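Local coordinates for ASCH domain-containing protein (Enterococcus faecalis, PDB 1T62) that is of unknown function but contains an ASCH domain, a PUA-like fold that may bind RNA, at residues Pro94-Phe102 against Phe135-Cys143. Sequence-based numbering, arbitrary orientation.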
loop_
_atom_site.group_PDB
_atom_site.type_symbol
_atom_site.label_atom_id
_atom_site.label_comp_id
_atom_site.label_asym_id
_atom_site.label_seq_id
_atom_site.Cartn_x
_atom_site.Cartn_y
_atom_site.Cartn_z
ATOM N N PRO B 94 -23.972 -5.542 16.611
ATOM C CA PRO B 94 -23.939 -6.887 16.025
ATOM C C PRO B 94 -24.055 -6.773 14.516
ATOM O O PRO B 94 -24.883 -6.010 14.020
ATOM C CB PRO B 94 -25.158 -7.561 16.640
ATOM C CG PRO B 94 -25.354 -6.813 17.928
ATOM C CD PRO B 94 -25.145 -5.396 17.482
ATOM N N MET B 95 -23.248 -7.532 13.781
ATOM C CA MET B 95 -23.282 -7.444 12.330
ATOM C C MET B 95 -24.657 -7.648 11.706
ATOM O O MET B 95 -25.014 -6.950 10.762
ATOM C CB MET B 95 -22.302 -8.425 11.711
ATOM C CG MET B 95 -21.973 -8.044 10.300
ATOM S SD MET B 95 -20.627 -9.000 9.650
ATOM C CE MET B 95 -21.187 -9.280 7.976
ATOM N N ASN B 96 -25.424 -8.596 12.240
ATOM C CA ASN B 96 -26.762 -8.906 11.735
ATOM C C ASN B 96 -27.801 -7.845 12.077
ATOM O O ASN B 96 -28.973 -7.985 11.728
ATOM C CB ASN B 96 -27.228 -10.255 12.287
ATOM C CG ASN B 96 -27.321 -10.268 13.804
ATOM O OD1 ASN B 96 -27.534 -11.313 14.410
ATOM N ND2 ASN B 96 -27.165 -9.108 14.421
ATOM N N LYS B 97 -27.369 -6.787 12.758
ATOM C CA LYS B 97 -28.253 -5.696 13.164
ATOM C C LYS B 97 -27.920 -4.362 12.500
ATOM O O LYS B 97 -28.466 -3.339 12.895
ATOM C CB LYS B 97 -28.191 -5.513 14.685
ATOM C CG LYS B 97 -29.338 -6.153 15.460
ATOM C CD LYS B 97 -29.073 -6.192 16.977
ATOM C CE LYS B 97 -28.808 -4.802 17.588
ATOM N NZ LYS B 97 -28.549 -4.833 19.074
ATOM N N VAL B 98 -27.040 -4.344 11.502
ATOM C CA VAL B 98 -26.696 -3.068 10.876
ATOM C C VAL B 98 -27.846 -2.465 10.060
ATOM O O VAL B 98 -28.557 -3.171 9.337
ATOM C CB VAL B 98 -25.445 -3.189 9.963
ATOM C CG1 VAL B 98 -24.320 -3.890 10.707
ATOM C CG2 VAL B 98 -25.795 -3.919 8.681
ATOM N N SER B 99 -28.017 -1.150 10.186
ATOM C CA SER B 99 -29.060 -0.406 9.477
ATOM C C SER B 99 -28.545 -0.008 8.111
ATOM O O SER B 99 -27.343 0.170 7.944
ATOM C CB SER B 99 -29.394 0.870 10.227
ATOM O OG SER B 99 -28.295 1.761 10.172
ATOM N N GLU B 100 -29.435 0.147 7.138
ATOM C CA GLU B 100 -28.991 0.546 5.811
ATOM C C GLU B 100 -28.315 1.914 5.931
ATOM O O GLU B 100 -27.498 2.305 5.092
ATOM C CB GLU B 100 -30.173 0.610 4.852
ATOM C CG GLU B 100 -31.356 1.389 5.363
ATOM C CD GLU B 100 -32.416 1.578 4.293
ATOM O OE1 GLU B 100 -33.539 2.022 4.629
ATOM O OE2 GLU B 100 -32.124 1.287 3.111
ATOM N N SER B 101 -28.666 2.621 7.002
ATOM C CA SER B 101 -28.119 3.938 7.309
ATOM C C SER B 101 -26.601 3.840 7.379
ATOM O O SER B 101 -25.875 4.572 6.707
ATOM C CB SER B 101 -28.674 4.404 8.658
ATOM O OG SER B 101 -28.063 5.600 9.101
ATOM N N PHE B 102 -26.121 2.920 8.204
ATOM C CA PHE B 102 -24.696 2.730 8.352
ATOM C C PHE B 102 -24.065 2.217 7.057
ATOM O O PHE B 102 -22.929 2.576 6.739
ATOM C CB PHE B 102 -24.409 1.761 9.514
ATOM C CG PHE B 102 -22.944 1.428 9.695
ATOM C CD1 PHE B 102 -22.356 0.375 8.991
ATOM C CD2 PHE B 102 -22.148 2.180 10.543
ATOM C CE1 PHE B 102 -20.991 0.078 9.131
ATOM C CE2 PHE B 102 -20.779 1.892 10.688
ATOM C CZ PHE B 102 -20.202 0.837 9.977
ATOM N N PHE B 135 -15.925 -17.362 11.613
ATOM C CA PHE B 135 -16.836 -16.233 11.555
ATOM C C PHE B 135 -18.258 -16.639 11.903
ATOM O O PHE B 135 -18.822 -17.525 11.271
ATOM C CB PHE B 135 -16.831 -15.640 10.151
ATOM C CG PHE B 135 -17.855 -14.567 9.944
ATOM C CD1 PHE B 135 -17.629 -13.274 10.394
ATOM C CD2 PHE B 135 -19.055 -14.855 9.322
ATOM C CE1 PHE B 135 -18.596 -12.276 10.226
ATOM C CE2 PHE B 135 -20.027 -13.872 9.149
ATOM C CZ PHE B 135 -19.798 -12.579 9.602
ATOM N N TYR B 136 -18.843 -16.003 12.911
ATOM C CA TYR B 136 -20.222 -16.304 13.257
ATOM C C TYR B 136 -21.092 -15.174 12.701
ATOM O O TYR B 136 -20.597 -14.094 12.413
ATOM C CB TYR B 136 -20.390 -16.482 14.768
ATOM C CG TYR B 136 -19.643 -15.504 15.629
ATOM C CD1 TYR B 136 -18.250 -15.442 15.600
ATOM C CD2 TYR B 136 -20.329 -14.663 16.506
ATOM C CE1 TYR B 136 -17.559 -14.568 16.421
ATOM C CE2 TYR B 136 -19.652 -13.784 17.334
ATOM C CZ TYR B 136 -18.264 -13.738 17.285
ATOM O OH TYR B 136 -17.588 -12.835 18.074
ATOM N N PRO B 137 -22.400 -15.414 12.545
ATOM C CA PRO B 137 -23.355 -14.440 12.003
ATOM C C PRO B 137 -23.575 -13.123 12.744
ATOM O O PRO B 137 -23.959 -12.117 12.144
ATOM C CB PRO B 137 -24.656 -15.244 11.911
ATOM C CG PRO B 137 -24.230 -16.675 12.000
ATOM C CD PRO B 137 -23.108 -16.624 12.983
ATOM N N ASP B 138 -23.354 -13.115 14.045
ATOM C CA ASP B 138 -23.597 -11.897 14.793
ATOM C C ASP B 138 -22.384 -11.405 15.572
ATOM O O ASP B 138 -22.519 -10.890 16.679
ATOM C CB ASP B 138 -24.769 -12.120 15.736
ATOM C CG ASP B 138 -24.584 -13.351 16.586
ATOM O OD1 ASP B 138 -25.421 -13.605 17.474
ATOM O OD2 ASP B 138 -23.591 -14.078 16.371
ATOM N N MET B 139 -21.200 -11.561 14.997
ATOM C CA MET B 139 -20.019 -11.094 15.673
ATOM C C MET B 139 -20.142 -9.590 15.757
ATOM O O MET B 139 -20.523 -8.933 14.792
ATOM C CB MET B 139 -18.762 -11.467 14.903
ATOM C CG MET B 139 -18.674 -10.874 13.524
ATOM S SD MET B 139 -16.957 -10.776 13.032
ATOM C CE MET B 139 -16.510 -9.339 13.939
ATOM N N LEU B 140 -19.843 -9.064 16.938
ATOM C CA LEU B 140 -19.891 -7.641 17.217
ATOM C C LEU B 140 -18.916 -6.865 16.319
ATOM O O LEU B 140 -17.796 -7.311 16.079
ATOM C CB LEU B 140 -19.538 -7.424 18.691
ATOM C CG LEU B 140 -20.614 -7.323 19.787
ATOM C CD1 LEU B 140 -21.985 -7.675 19.238
ATOM C CD2 LEU B 140 -20.244 -8.218 20.959
ATOM N N LEU B 141 -19.354 -5.710 15.822
ATOM C CA LEU B 141 -18.525 -4.848 14.977
ATOM C C LEU B 141 -18.196 -3.553 15.689
ATOM O O LEU B 141 -18.978 -3.057 16.500
ATOM C CB LEU B 141 -19.249 -4.465 13.698
ATOM C CG LEU B 141 -19.364 -5.471 12.577
ATOM C CD1 LEU B 141 -20.245 -4.886 11.495
ATOM C CD2 LEU B 141 -17.986 -5.797 12.035
ATOM N N VAL B 142 -17.035 -2.998 15.370
ATOM C CA VAL B 142 -16.621 -1.732 15.943
ATOM C C VAL B 142 -16.749 -0.710 14.806
ATOM O O VAL B 142 -15.931 -0.676 13.881
ATOM C CB VAL B 142 -15.173 -1.805 16.450
ATOM C CG1 VAL B 142 -14.735 -0.443 16.956
ATOM C CG2 VAL B 142 -15.070 -2.846 17.558
ATOM N N CYS B 143 -17.797 0.108 14.878
ATOM C CA CYS B 143 -18.085 1.107 13.859
ATOM C C CYS B 143 -17.612 2.536 14.171
ATOM O O CYS B 143 -17.818 3.052 15.275
ATOM C CB CYS B 143 -19.590 1.112 13.588
ATOM S SG CYS B 143 -20.271 -0.514 13.133
#
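The M95 side chain runs from the M139 carbonyl at its base to the edge of the F135 ring at its tip. M95 CB lies 3.6 Å from M139 O and 4.1 Å from P137 O. The M139 carbonyl also accepts from the backbone, M95 N to M139 O being 3.2 Å; the N-H...O angle is 154°, and the donor sits above the carbonyl plane. M95 CG meets L141 CD1 at 3.8 Å. With CG anti to the backbone N (chi1 -161°) and chi2 also extended, the chain runs out to M95 SD, which comes to the edge of the F135 ring, 4.9 Å from its centroid and 84° off the ring normal, an edge-on Met-aromatic contact. CE, beyond the bend at chi3, still touches F135 CZ. Y117 and H120 of helix 113-128 border the same side chain.

Topologically, this is where strands 81-94 and 140-151, antiparallel neighbours in the mixed sheet of the ASCH domain, meet at the end of the former and the start of the latter. P94 and L140 form a non-hydrogen-bonded pair there, their side chains side by side on one face, with P94 CG 3.7 Å from L140 CD1. Beyond the 3-10 turn 95-97, the chain enters helix 100-105, N-capped by S99 OG, which accepts from F102 N. F102 then projects back to the strand: C143 SG lies 3.9 Å from the F102 ring centroid, an oblique sulfur-aromatic approach, while A50 and C52 of strand 50-54 also touch the phenyl group.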